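Membrane protein (Acinetobacter baumannii AB307-0294, PDB 5DL5) probably forms an OprD-family beta-barrel channel in the outer membrane through which small molecules, antibiotics probably among them, are taken up. Local coordinates at residues Asn339-Lys344 with Gly350-Thr355; Tyr383-Gln386 with Asp392-Leu395. All blocks are in the same frame, centred on the assembly; numbering follows the deposited sequence.

In the fold
Both contacts close the turn end of an antiparallel hairpin in the barrel wall: contact 1 joins strands 332-341 and 351-365, contact 2 joins strands 371-384 and 394-404. Their centres lie 13 Å apart on the same side of the chain's centre, and the middle strands 351-365 and 371-384 are neighbours, linked by a probable hydrogen bond from Thr384 N to Gly350 O (2.9 Å). Contact 1 is a surface contact, about 23 Å from that centre, in which aromatic side chains and an Asx turn at Asp341 add to the backbone ladder. Contact 2, partly buried, relies mainly on backbone bonds, with few side-chain contacts, those of small groups such as Ala393 CB on Val385 and Ser394 CB beside Thr384.

Contact 1. Residues Asn339-Lys344 with Gly350-Thr355; sequences NVDFGK and GLNWTT
Phe342 overlaps Leu351 and reaches on to Trp353: its CE2 lies 3.8 Å from Trp353 CB, which sits at the ring edge in the ring plane, as does Leu351 O. Alongside, Phe342 CB and Leu351 CB are 4.0 Å apart, the two side chains pointing the same way. Val340 CG1 lies over one face of the phenyl ring, offset toward the rim, while the other branch of this valine, CG2, meets Trp353 CE3 at 4.0 Å. With Val340 CG1 anti to the backbone N (chi1 -179°), the two methyls are divided between phenyl and indole. The strand axes run at 171°, 4.8 Å apart, and Val340 and Trp353 form a hydrogen-bonded pair, marking an antiparallel hairpin of the porin barrel; Phe342 N extends the ladder to Leu351 O. On the face carrying Asn339, Asp341, Asn352 and Thr354 the chemistry is polar. Thr354 OG1 donates to Asn339 OD1 over 2.6 Å, in the carbonyl plane and on a lone pair. Asp341 OD1 accepts from Gly343 N at 2.9 Å, an Asx turn, and more weakly from Lys344 N; a water donating to the same oxygen accepts from Gly350 N, tying the two sides of the turn together. Asn352 stands beside this carboxylate with its amide plane 86° from the carboxylate plane. Outside the hairpin, Trp353 NE1 is hydrogen-bonded to Asn379 OD1 of strand 371-384.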
loop_
_atom_site.group_PDB
_atom_site.type_symbol
_atom_site.label_atom_id
_atom_site.label_comp_id
_atom_site.label_asym_id
_atom_site.label_seq_id
_atom_site.Cartn_x
_atom_site.Cartn_y
_atom_site.Cartn_z
ATOM N N ASN A 339 -0.442 8.148 -19.684
ATOM C CA ASN A 339 0.905 7.527 -19.404
ATOM C C ASN A 339 1.603 7.437 -20.727
ATOM O O ASN A 339 0.994 7.026 -21.734
ATOM C CB ASN A 339 0.795 6.153 -18.815
ATOM C CG ASN A 339 -0.132 6.141 -17.609
ATOM O OD1 ASN A 339 0.216 6.605 -16.518
ATOM N ND2 ASN A 339 -1.337 5.718 -17.833
ATOM N N VAL A 340 2.839 7.930 -20.735
ATOM C CA VAL A 340 3.731 7.794 -21.881
ATOM C C VAL A 340 5.023 7.040 -21.510
ATOM O O VAL A 340 5.728 7.454 -20.576
ATOM C CB VAL A 340 4.176 9.158 -22.379
ATOM C CG1 VAL A 340 5.088 8.984 -23.588
ATOM C CG2 VAL A 340 2.943 9.981 -22.635
ATOM N N ASP A 341 5.354 6.043 -22.343
ATOM C CA ASP A 341 6.621 5.374 -22.360
ATOM C C ASP A 341 7.596 5.961 -23.446
ATOM O O ASP A 341 7.482 5.678 -24.671
ATOM C CB ASP A 341 6.398 3.866 -22.504
ATOM C CG ASP A 341 7.698 3.050 -22.400
ATOM O OD1 ASP A 341 8.845 3.573 -22.564
ATOM O OD2 ASP A 341 7.547 1.834 -22.207
ATOM N N PHE A 342 8.592 6.698 -22.939
ATOM C CA PHE A 342 9.532 7.428 -23.764
ATOM C C PHE A 342 10.549 6.566 -24.440
ATOM O O PHE A 342 11.132 7.027 -25.412
ATOM C CB PHE A 342 10.215 8.585 -23.033
ATOM C CG PHE A 342 9.352 9.781 -22.892
ATOM C CD1 PHE A 342 9.259 10.715 -23.918
ATOM C CD2 PHE A 342 8.599 9.944 -21.804
ATOM C CE1 PHE A 342 8.469 11.837 -23.789
ATOM C CE2 PHE A 342 7.755 11.022 -21.677
ATOM C CZ PHE A 342 7.681 11.979 -22.656
ATOM N N GLY A 343 10.669 5.321 -24.016
ATOM C CA GLY A 343 11.427 4.301 -24.756
ATOM C C GLY A 343 10.701 3.816 -25.994
ATOM O O GLY A 343 11.272 3.784 -27.069
ATOM N N LYS A 344 9.420 3.448 -25.859
ATOM C CA LYS A 344 8.640 3.002 -27.022
ATOM C C LYS A 344 8.513 4.078 -28.009
ATOM O O LYS A 344 8.466 3.846 -29.197
ATOM C CB LYS A 344 7.289 2.514 -26.631
ATOM C CG LYS A 344 7.401 1.145 -26.052
ATOM C CD LYS A 344 6.182 0.785 -25.258
ATOM C CE LYS A 344 6.177 -0.709 -25.059
ATOM N NZ LYS A 344 5.017 -1.015 -24.192
ATOM N N GLY A 350 13.553 3.473 -20.645
ATOM C CA GLY A 350 13.323 3.571 -19.258
ATOM C C GLY A 350 12.818 4.865 -18.677
ATOM O O GLY A 350 12.703 4.915 -17.450
ATOM N N LEU A 351 12.511 5.891 -19.491
ATOM C CA LEU A 351 11.858 7.131 -18.996
ATOM C C LEU A 351 10.360 7.040 -19.233
ATOM O O LEU A 351 9.955 6.699 -20.342
ATOM C CB LEU A 351 12.462 8.365 -19.694
ATOM C CG LEU A 351 11.874 9.720 -19.294
ATOM C CD1 LEU A 351 12.289 10.085 -17.904
ATOM C CD2 LEU A 351 12.350 10.830 -20.217
ATOM N N ASN A 352 9.549 7.265 -18.180
ATOM C CA ASN A 352 8.081 7.209 -18.220
ATOM C C ASN A 352 7.479 8.440 -17.563
ATOM O O ASN A 352 8.036 8.973 -16.571
ATOM C CB ASN A 352 7.508 5.987 -17.435
ATOM C CG ASN A 352 7.941 4.658 -18.018
ATOM O OD1 ASN A 352 8.417 3.792 -17.289
ATOM N ND2 ASN A 352 7.757 4.466 -19.310
ATOM N N TRP A 353 6.313 8.857 -18.042
ATOM C CA TRP A 353 5.609 10.032 -17.477
ATOM C C TRP A 353 4.137 9.643 -17.291
ATOM O O TRP A 353 3.534 9.054 -18.220
ATOM C CB TRP A 353 5.795 11.260 -18.379
ATOM C CG TRP A 353 4.886 12.430 -18.036
ATOM C CD1 TRP A 353 4.693 12.980 -16.794
ATOM C CD2 TRP A 353 4.056 13.204 -18.930
ATOM N NE1 TRP A 353 3.828 14.018 -16.864
ATOM C CE2 TRP A 353 3.422 14.191 -18.157
ATOM C CE3 TRP A 353 3.829 13.182 -20.319
ATOM C CZ2 TRP A 353 2.478 15.123 -18.701
ATOM C CZ3 TRP A 353 2.882 14.111 -20.878
ATOM C CH2 TRP A 353 2.229 15.060 -20.054
ATOM N N THR A 354 3.600 9.959 -16.130
ATOM C CA THR A 354 2.210 9.749 -15.798
ATOM C C THR A 354 1.641 11.087 -15.377
ATOM O O THR A 354 2.295 11.854 -14.579
ATOM C CB THR A 354 2.005 8.731 -14.626
ATOM O OG1 THR A 354 2.215 7.450 -15.140
ATOM C CG2 THR A 354 0.499 8.711 -14.178
ATOM N N THR A 355 0.491 11.437 -15.958
ATOM C CA THR A 355 -0.223 12.651 -15.496
ATOM C C THR A 355 -1.657 12.178 -15.237
ATOM O O THR A 355 -2.172 11.329 -15.966
ATOM C CB THR A 355 -0.035 13.868 -16.444
ATOM O OG1 THR A 355 -0.519 15.064 -15.820
ATOM C CG2 THR A 355 -0.810 13.717 -17.720
HETATM O O HOH W 1 10.908 2.737 -21.339
#

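Contact 2. Residues Tyr383-Gln386 with Asp392-Leu395; sequences YTVQ and DASL
Ala393 O is approached by several groups of the opposing segment: Val385 N donates to it at 2.8 Å with an N-H...O angle of 171°, Thr384 CA adds a CA-H...O contact at 3.3 Å, and Val385 CG2 touches it at 3.6 Å. With CG1 of Val385 anti to the backbone N (chi1 175°), CG2 lies beside that N, where it meets Ala393 O and, loosely, Ala393 CB. Further into the barrel wall, Tyr383 and Leu395 form an antiparallel hydrogen-bonded pair with both N-H...O bonds made. Tyr383 O takes Leu395 N at 2.8 Å and is also approached by Ser394 CA at 3.1 Å. The next pair, Thr384 with Ser394, is non-hydrogen-bonded, its CA atoms only 4.2 Å apart; Thr384 OG1 lies against Ser394 CB at 3.7 Å. Toward the turn the ladder ends less regularly. Asp392 N reaches Val385 O at 3.1 Å, tilted from the carbonyl plane, and Asp392 has a left-handed backbone conformation (phi 72°), outside the strand range. Gln386 folds back over its own segment: NE2 bonds to Thr384 O from above the carbonyl plane. The bonds across the hairpin, ending with Asp392 N to Val385 O, close the base of the connection between the two successive strands, as expected of a beta-barrel hairpin. The hairpin lies between strand 351-365, which flanks strand 371-384, and strand 416-428, where Ser394 bonds to Asp424 through the backbone and the side chain of Leu395 touches Ile421.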
loop_
_atom_site.group_PDB
_atom_site.type_symbol
_atom_site.label_atom_id
_atom_site.label_comp_id
_atom_site.label_asym_id
_atom_site.label_seq_id
_atom_site.Cartn_x
_atom_site.Cartn_y
_atom_site.Cartn_z
ATOM N N TYR A 383 12.598 7.446 -14.138
ATOM C CA TYR A 383 13.660 6.887 -14.976
ATOM C C TYR A 383 14.230 5.620 -14.306
ATOM O O TYR A 383 14.654 5.692 -13.122
ATOM C CB TYR A 383 14.798 7.922 -15.146
ATOM C CG TYR A 383 15.871 7.374 -15.921
ATOM C CD1 TYR A 383 15.652 6.980 -17.258
ATOM C CD2 TYR A 383 17.116 7.144 -15.373
ATOM C CE1 TYR A 383 16.650 6.369 -17.997
ATOM C CE2 TYR A 383 18.113 6.564 -16.130
ATOM C CZ TYR A 383 17.870 6.169 -17.415
ATOM O OH TYR A 383 18.902 5.609 -18.154
ATOM N N THR A 384 14.334 4.518 -15.057
ATOM C CA THR A 384 14.961 3.279 -14.601
ATOM C C THR A 384 16.118 3.005 -15.480
ATOM O O THR A 384 15.972 3.093 -16.703
ATOM C CB THR A 384 13.942 2.120 -14.631
ATOM O OG1 THR A 384 12.886 2.532 -13.817
ATOM C CG2 THR A 384 14.438 0.838 -13.995
ATOM N N VAL A 385 17.274 2.690 -14.898
ATOM C CA VAL A 385 18.472 2.417 -15.626
ATOM C C VAL A 385 18.262 1.087 -16.312
ATOM O O VAL A 385 17.800 0.139 -15.685
ATOM C CB VAL A 385 19.730 2.387 -14.675
ATOM C CG1 VAL A 385 21.001 1.984 -15.423
ATOM C CG2 VAL A 385 19.976 3.746 -14.029
ATOM N N GLN A 386 18.607 1.017 -17.576
ATOM C CA GLN A 386 18.332 -0.158 -18.443
ATOM C C GLN A 386 19.498 -1.122 -18.520
ATOM O O GLN A 386 19.295 -2.294 -18.624
ATOM C CB GLN A 386 17.910 0.279 -19.891
ATOM C CG GLN A 386 16.544 1.021 -19.945
ATOM C CD GLN A 386 15.447 0.318 -19.176
ATOM O OE1 GLN A 386 15.166 -0.841 -19.434
ATOM N NE2 GLN A 386 14.823 0.997 -18.231
ATOM N N ASP A 392 18.519 -1.417 -13.130
ATOM C CA ASP A 392 17.366 -1.353 -12.271
ATOM C C ASP A 392 17.396 -0.297 -11.204
ATOM O O ASP A 392 16.431 -0.172 -10.524
ATOM C CB ASP A 392 16.926 -2.661 -11.566
ATOM C CG ASP A 392 16.817 -3.863 -12.504
ATOM O OD1 ASP A 392 16.633 -3.694 -13.744
ATOM O OD2 ASP A 392 16.943 -4.998 -11.953
ATOM N N ALA A 393 18.446 0.467 -11.052
ATOM C CA ALA A 393 18.301 1.669 -10.253
ATOM C C ALA A 393 17.259 2.605 -10.887
ATOM O O ALA A 393 17.080 2.634 -12.124
ATOM C CB ALA A 393 19.662 2.381 -10.119
ATOM N N SER A 394 16.526 3.328 -10.055
ATOM C CA SER A 394 15.549 4.269 -10.519
ATOM C C SER A 394 15.413 5.530 -9.725
ATOM O O SER A 394 15.611 5.522 -8.458
ATOM C CB SER A 394 14.155 3.652 -10.543
ATOM O OG SER A 394 13.760 3.170 -9.282
ATOM N N LEU A 395 14.891 6.554 -10.430
ATOM C CA LEU A 395 14.598 7.844 -9.840
ATOM C C LEU A 395 13.142 8.216 -10.158
ATOM O O LEU A 395 12.729 8.069 -11.298
ATOM C CB LEU A 395 15.660 8.789 -10.277
ATOM C CG LEU A 395 15.380 10.246 -9.901
ATOM C CD1 LEU A 395 15.510 10.357 -8.372
ATOM C CD2 LEU A 395 16.336 11.143 -10.586
#